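Local coordinates for 2-(acetamidomethylene)succinate hydrolase (Mesorhizobium loti, PDB 3KXP), which catalyses the final step of vitamin B6 degradation, hydrolysing (E)-2-(acetamidomethylene)succinate to succinic semialdehyde, acetate, ammonia and carbon dioxide, at residues M71-G76 against I89-R94; E85-R90 against I303-I308. All blocks are in the same frame, centred on the assembly; numbering follows the deposited sequence.

Interaction 1. Residues M71-G76 against I89-R94; sequences MLFFHG and IRLSDR
The ring of Phe-73 receives Leu-91 at its edge: methyl CD1 lies near the plane of the ring, 4.2 Å from CZ, so it neither stacks on a face nor covers one. The faces have other neighbours. The selenium of Met-71 (a selenomethionine) sits off one face near its margin, with SE 3.9 Å from CZ of Phe-73, while the end of Met-88 lies off the opposite side. The ring of Phe-84 also meets that of Phe-73, the planes inclined at about 50°. Just beyond the strand, the imidazole of His-75, which does not touch Leu-91, is fixed by both nitrogens. ND1 donates to the carbonyl of Gly-76, 2.6 Å from ND1 to O, in a nearly straight bond lying in the imidazole plane, and NE2 accepts a hydrogen bond from the backbone N of Gln-102.

The closest approach is made by the same leucine methyl, with Leu-91 CD1 3.8 Å from Met-71 SE. Here the two side chains cross at about a right angle. Met-71 carries its selenium far from the strand because CG stands anti to the backbone N (chi1 -169°) and the next bond is also extended; the bend comes only at the last torsion. Side-chain ends therefore bridge backbones whose CA atoms, in Met-71 and Leu-91, are 9.1 Å apart. One methyl serves two partners in a small, buried and wholly apolar contact.

This is the packing of a beta-alpha-beta crossover. Strand 70-74 leads through helix 85-89 and the loop bearing Leu-91 to the parallel strand 96-100, which lies next to 70-74 in the sheet; strand 136-141 runs along the other edge of 70-74. Helix 301-313 closes over the contact, Thr-309 touching Leu-91 and Ile-312 touching Met-71, whereas Leu-72 and Phe-74 face helix 117-131 across the sheet.

Interaction 2. Residues E85-R90 against I303-I308; sequences EPLMIR and ITLKAI
Leu-87 and Leu-305 join two helices of the alpha/beta hydrolase fold, the short helix 85-89 and the C-terminal helix 301-313, which lie beside each other on one face of the central sheet. The inner part of the contact is apolar and close. CD1 of Leu-87 meets CD1 of Leu-305 at 3.8 Å, the two side chains crossing obliquely. Both leucines hold CG anti to the backbone N (chi1 175° and 176°), which sends their forked ends into the gap between helices whose nearest CA atoms, of Leu-87 and Leu-305, are 7.1 Å apart.

Toward solvent the character changes. The exposed Arg-90 lies across Leu-305 at about a right angle, its aliphatic part resting on the second methyl, with CD 3.9 Å from CD2 of Leu-305. Its charged end turns to Glu-302, to which NH2 forms a salt bridge, so the arginine ties the two helices together on the solvent side. An alanine in place of Leu-305 would probably open a gap beside Leu-87 and leave the aliphatic part of Arg-90 without its support. Farther round helix 301-313, Lys-306 packs on Thr-255 of the second subunit. At the inner end of the contact, Leu-87 and the buried Ile-308 meet tip to tip, CD2 of Leu-87 standing 4.0 Å from CD1 of Ile-308.

How the interactions relate
Interactions 1 and 2 illustrate how neighbouring contacts merge into one apolar layer: their centres are about 7 Å apart, and both use the chain around Ile-89 and Arg-90. Phe-73 CE2 lies 3.7 Å from Leu-87 CD2, and Leu-91 CG lies 4.2 Å from Leu-305 CD1, so the strand, the crossover loop and the two helices form a continuous core. Neither contact belongs to the active site. Still, residues 71-76 lead directly to Ile-77, which binds chloride together with Ser-142 and Leu-143. Ser-142 is the probable nucleophile, and the Phe-73 side chain lies near its elbow without touching it.

Interaction 1. Residues M71-G76 against I89-R94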
loop_
_atom_site.group_PDB
_atom_site.type_symbol
_atom_site.label_atom_id
_atom_site.label_comp_id
_atom_site.label_asym_id
_atom_site.label_seq_id
_atom_site.Cartn_x
_atom_site.Cartn_y
_atom_site.Cartn_z
HETATM N N MSE A 71 5.603 -16.711 6.078
HETATM C CA MSE A 71 5.537 -15.977 4.822
HETATM C C MSE A 71 5.873 -16.942 3.687
HETATM O O MSE A 71 7.011 -17.396 3.563
HETATM C CB MSE A 71 6.525 -14.820 4.833
HETATM C CG MSE A 71 6.331 -13.864 3.683
HETATM SE SE MSE A 71 7.471 -12.310 3.841
HETATM C CE MSE A 71 6.454 -11.328 5.166
ATOM N N LEU A 72 4.876 -17.249 2.860
ATOM C CA LEU A 72 5.048 -18.187 1.750
ATOM C C LEU A 72 5.258 -17.500 0.401
ATOM O O LEU A 72 4.597 -16.507 0.097
ATOM C CB LEU A 72 3.831 -19.113 1.676
ATOM C CG LEU A 72 3.534 -19.858 2.982
ATOM C CD1 LEU A 72 2.241 -20.642 2.861
ATOM C CD2 LEU A 72 4.699 -20.784 3.312
ATOM N N PHE A 73 6.171 -18.040 -0.408
ATOM C CA PHE A 73 6.464 -17.473 -1.718
ATOM C C PHE A 73 6.117 -18.435 -2.862
ATOM O O PHE A 73 6.553 -19.587 -2.865
ATOM C CB PHE A 73 7.940 -17.101 -1.813
ATOM C CG PHE A 73 8.385 -16.062 -0.819
ATOM C CD1 PHE A 73 8.501 -16.368 0.533
ATOM C CD2 PHE A 73 8.762 -14.798 -1.246
ATOM C CE1 PHE A 73 8.998 -15.429 1.444
ATOM C CE2 PHE A 73 9.260 -13.850 -0.339
ATOM C CZ PHE A 73 9.378 -14.169 1.001
ATOM N N PHE A 74 5.357 -17.950 -3.842
ATOM C CA PHE A 74 4.942 -18.767 -4.979
ATOM C C PHE A 74 5.390 -18.200 -6.332
ATOM O O PHE A 74 4.979 -17.107 -6.731
ATOM C CB PHE A 74 3.425 -18.934 -4.960
ATOM C CG PHE A 74 2.897 -19.441 -3.654
ATOM C CD1 PHE A 74 2.731 -18.578 -2.573
ATOM C CD2 PHE A 74 2.588 -20.788 -3.489
ATOM C CE1 PHE A 74 2.263 -19.047 -1.346
ATOM C CE2 PHE A 74 2.118 -21.269 -2.265
ATOM C CZ PHE A 74 1.955 -20.396 -1.192
ATOM N N HIS A 75 6.213 -18.977 -7.034
ATOM C CA HIS A 75 6.789 -18.622 -8.336
ATOM C C HIS A 75 5.804 -18.536 -9.514
ATOM O O HIS A 75 4.631 -18.894 -9.395
ATOM C CB HIS A 75 7.869 -19.653 -8.674
ATOM C CG HIS A 75 7.322 -21.035 -8.857
ATOM N ND1 HIS A 75 6.642 -21.418 -9.993
ATOM C CD2 HIS A 75 7.249 -22.086 -8.005
ATOM C CE1 HIS A 75 6.167 -22.640 -9.832
ATOM N NE2 HIS A 75 6.520 -23.068 -8.634
ATOM N N GLY A 76 6.301 -18.077 -10.663
ATOM C CA GLY A 76 5.472 -17.982 -11.855
ATOM C C GLY A 76 5.509 -19.283 -12.651
ATOM O O GLY A 76 6.240 -20.209 -12.281
ATOM N N ILE A 89 16.361 -14.412 2.165
ATOM C CA ILE A 89 17.453 -14.227 3.103
ATOM C C ILE A 89 17.287 -12.885 3.807
ATOM O O ILE A 89 17.634 -12.742 4.977
ATOM C CB ILE A 89 18.819 -14.267 2.389
ATOM C CG1 ILE A 89 19.066 -15.664 1.822
ATOM C CG2 ILE A 89 19.926 -13.911 3.360
ATOM C CD1 ILE A 89 20.412 -15.832 1.140
ATOM N N ARG A 90 16.726 -11.919 3.083
ATOM C CA ARG A 90 16.502 -10.564 3.587
ATOM C C ARG A 90 15.374 -10.443 4.607
ATOM O O ARG A 90 15.301 -9.457 5.335
ATOM C CB ARG A 90 16.195 -9.625 2.419
ATOM C CG ARG A 90 17.369 -9.306 1.513
ATOM C CD ARG A 90 18.219 -8.195 2.101
ATOM N NE ARG A 90 19.152 -7.656 1.119
ATOM C CZ ARG A 90 18.792 -7.148 -0.055
ATOM N NH1 ARG A 90 17.514 -7.107 -0.404
ATOM N NH2 ARG A 90 19.712 -6.680 -0.886
ATOM N N LEU A 91 14.492 -11.432 4.658
ATOM C CA LEU A 91 13.368 -11.374 5.583
ATOM C C LEU A 91 13.366 -12.505 6.600
ATOM O O LEU A 91 12.475 -12.572 7.448
ATOM C CB LEU A 91 12.052 -11.402 4.794
ATOM C CG LEU A 91 11.781 -10.217 3.860
ATOM C CD1 LEU A 91 10.746 -10.596 2.807
ATOM C CD2 LEU A 91 11.321 -9.030 4.675
ATOM N N SER A 92 14.370 -13.377 6.511
ATOM C CA SER A 92 14.507 -14.548 7.385
ATOM C C SER A 92 14.654 -14.288 8.879
ATOM O O SER A 92 14.171 -15.073 9.698
ATOM C CB SER A 92 15.683 -15.406 6.922
ATOM O OG SER A 92 15.385 -16.034 5.690
ATOM N N ASP A 93 15.329 -13.202 9.233
ATOM C CA ASP A 93 15.518 -12.874 10.635
ATOM C C ASP A 93 14.223 -12.497 11.354
ATOM O O ASP A 93 14.151 -12.591 12.576
ATOM C CB ASP A 93 16.545 -11.745 10.776
ATOM C CG ASP A 93 16.508 -10.764 9.611
ATOM O OD1 ASP A 93 15.459 -10.122 9.380
ATOM O OD2 ASP A 93 17.545 -10.636 8.922
ATOM N N ARG A 94 13.195 -12.107 10.600
ATOM C CA ARG A 94 11.917 -11.692 11.189
ATOM C C ARG A 94 10.744 -12.603 10.837
ATOM O O ARG A 94 9.717 -12.586 11.518
ATOM C CB ARG A 94 11.571 -10.270 10.740
ATOM C CG ARG A 94 12.675 -9.242 10.951
ATOM C CD ARG A 94 12.510 -8.086 9.970
ATOM N NE ARG A 94 11.143 -7.577 9.998
ATOM C CZ ARG A 94 10.599 -6.808 9.063
ATOM N NH1 ARG A 94 11.293 -6.435 7.997
ATOM N NH2 ARG A 94 9.341 -6.429 9.192
#

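Interaction 2. Residues E85-R90 against I303-I308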
loop_
_atom_site.group_PDB
_atom_site.type_symbol
_atom_site.label_atom_id
_atom_site.label_comp_id
_atom_site.label_asym_id
_atom_site.label_seq_id
_atom_site.Cartn_x
_atom_site.Cartn_y
_atom_site.Cartn_z
ATOM N N GLU A 85 15.150 -17.250 -3.123
ATOM C CA GLU A 85 16.149 -17.262 -2.058
ATOM C C GLU A 85 16.800 -15.900 -1.800
ATOM O O GLU A 85 16.945 -15.497 -0.652
ATOM C CB GLU A 85 17.230 -18.331 -2.315
ATOM C CG GLU A 85 16.672 -19.753 -2.437
ATOM C CD GLU A 85 17.694 -20.855 -2.133
ATOM O OE1 GLU A 85 18.907 -20.640 -2.339
ATOM O OE2 GLU A 85 17.269 -21.951 -1.702
ATOM N N PRO A 86 17.183 -15.164 -2.855
ATOM C CA PRO A 86 17.809 -13.857 -2.612
ATOM C C PRO A 86 16.911 -12.914 -1.805
ATOM O O PRO A 86 17.382 -12.161 -0.951
ATOM C CB PRO A 86 18.063 -13.323 -4.023
ATOM C CG PRO A 86 18.171 -14.568 -4.855
ATOM C CD PRO A 86 17.079 -15.438 -4.297
ATOM N N LEU A 87 15.615 -12.956 -2.088
ATOM C CA LEU A 87 14.659 -12.106 -1.398
ATOM C C LEU A 87 14.366 -12.584 0.026
ATOM O O LEU A 87 14.187 -11.771 0.939
ATOM C CB LEU A 87 13.355 -12.036 -2.195
ATOM C CG LEU A 87 12.224 -11.262 -1.514
ATOM C CD1 LEU A 87 12.693 -9.835 -1.236
ATOM C CD2 LEU A 87 10.974 -11.277 -2.387
HETATM N N MSE A 88 14.328 -13.901 0.212
HETATM C CA MSE A 88 14.030 -14.496 1.512
HETATM C C MSE A 88 15.102 -14.280 2.565
HETATM O O MSE A 88 14.794 -14.018 3.727
HETATM C CB MSE A 88 13.800 -15.995 1.363
HETATM C CG MSE A 88 12.788 -16.354 0.314
HETATM SE SE MSE A 88 12.574 -18.251 0.210
HETATM C CE MSE A 88 10.959 -18.394 1.239
ATOM N N ILE A 89 16.361 -14.412 2.165
ATOM C CA ILE A 89 17.453 -14.227 3.103
ATOM C C ILE A 89 17.287 -12.885 3.807
ATOM O O ILE A 89 17.634 -12.742 4.977
ATOM C CB ILE A 89 18.819 -14.267 2.389
ATOM C CG1 ILE A 89 19.066 -15.664 1.822
ATOM C CG2 ILE A 89 19.926 -13.911 3.360
ATOM C CD1 ILE A 89 20.412 -15.832 1.140
ATOM N N ARG A 90 16.726 -11.919 3.083
ATOM C CA ARG A 90 16.502 -10.564 3.587
ATOM C C ARG A 90 15.374 -10.443 4.607
ATOM O O ARG A 90 15.301 -9.457 5.335
ATOM C CB ARG A 90 16.195 -9.625 2.419
ATOM C CG ARG A 90 17.369 -9.306 1.513
ATOM C CD ARG A 90 18.219 -8.195 2.101
ATOM N NE ARG A 90 19.152 -7.656 1.119
ATOM C CZ ARG A 90 18.792 -7.148 -0.055
ATOM N NH1 ARG A 90 17.514 -7.107 -0.404
ATOM N NH2 ARG A 90 19.712 -6.680 -0.886
ATOM N N ILE A 303 13.773 -2.405 -4.866
ATOM C CA ILE A 303 12.473 -1.747 -4.808
ATOM C C ILE A 303 11.376 -2.730 -4.393
ATOM O O ILE A 303 10.453 -2.367 -3.663
ATOM C CB ILE A 303 12.125 -1.113 -6.162
ATOM C CG1 ILE A 303 13.231 -0.132 -6.565
ATOM C CG2 ILE A 303 10.787 -0.385 -6.073
ATOM C CD1 ILE A 303 13.055 0.437 -7.968
ATOM N N THR A 304 11.495 -3.977 -4.843
ATOM C CA THR A 304 10.528 -5.019 -4.512
ATOM C C THR A 304 10.552 -5.243 -3.004
ATOM O O THR A 304 9.508 -5.315 -2.345
ATOM C CB THR A 304 10.874 -6.359 -5.219
ATOM O OG1 THR A 304 10.780 -6.196 -6.641
ATOM C CG2 THR A 304 9.919 -7.456 -4.783
ATOM N N LEU A 305 11.757 -5.357 -2.461
ATOM C CA LEU A 305 11.928 -5.576 -1.032
ATOM C C LEU A 305 11.319 -4.431 -0.229
ATOM O O LEU A 305 10.522 -4.661 0.679
ATOM C CB LEU A 305 13.412 -5.707 -0.693
ATOM C CG LEU A 305 13.737 -5.835 0.794
ATOM C CD1 LEU A 305 13.056 -7.076 1.369
ATOM C CD2 LEU A 305 15.247 -5.897 0.973
ATOM N N LYS A 306 11.695 -3.200 -0.568
ATOM C CA LYS A 306 11.183 -2.022 0.129
ATOM C C LYS A 306 9.650 -1.928 0.070
ATOM O O LYS A 306 9.001 -1.497 1.022
ATOM C CB LYS A 306 11.799 -0.755 -0.464
ATOM C CG LYS A 306 12.615 0.064 0.519
ATOM C CD LYS A 306 11.792 0.474 1.739
ATOM C CE LYS A 306 12.588 1.365 2.684
ATOM N NZ LYS A 306 11.786 1.788 3.871
ATOM N N ALA A 307 9.079 -2.329 -1.057
ATOM C CA ALA A 307 7.638 -2.289 -1.233
ATOM C C ALA A 307 6.985 -3.293 -0.303
ATOM O O ALA A 307 5.910 -3.038 0.234
ATOM C CB ALA A 307 7.283 -2.604 -2.666
ATOM N N ILE A 308 7.629 -4.439 -0.113
ATOM C CA ILE A 308 7.082 -5.464 0.771
ATOM C C ILE A 308 7.195 -5.042 2.239
ATOM O O ILE A 308 6.255 -5.212 3.018
ATOM C CB ILE A 308 7.794 -6.813 0.573
ATOM C CG1 ILE A 308 7.465 -7.365 -0.816
ATOM C CG2 ILE A 308 7.363 -7.791 1.653
ATOM C CD1 ILE A 308 8.216 -8.624 -1.176
#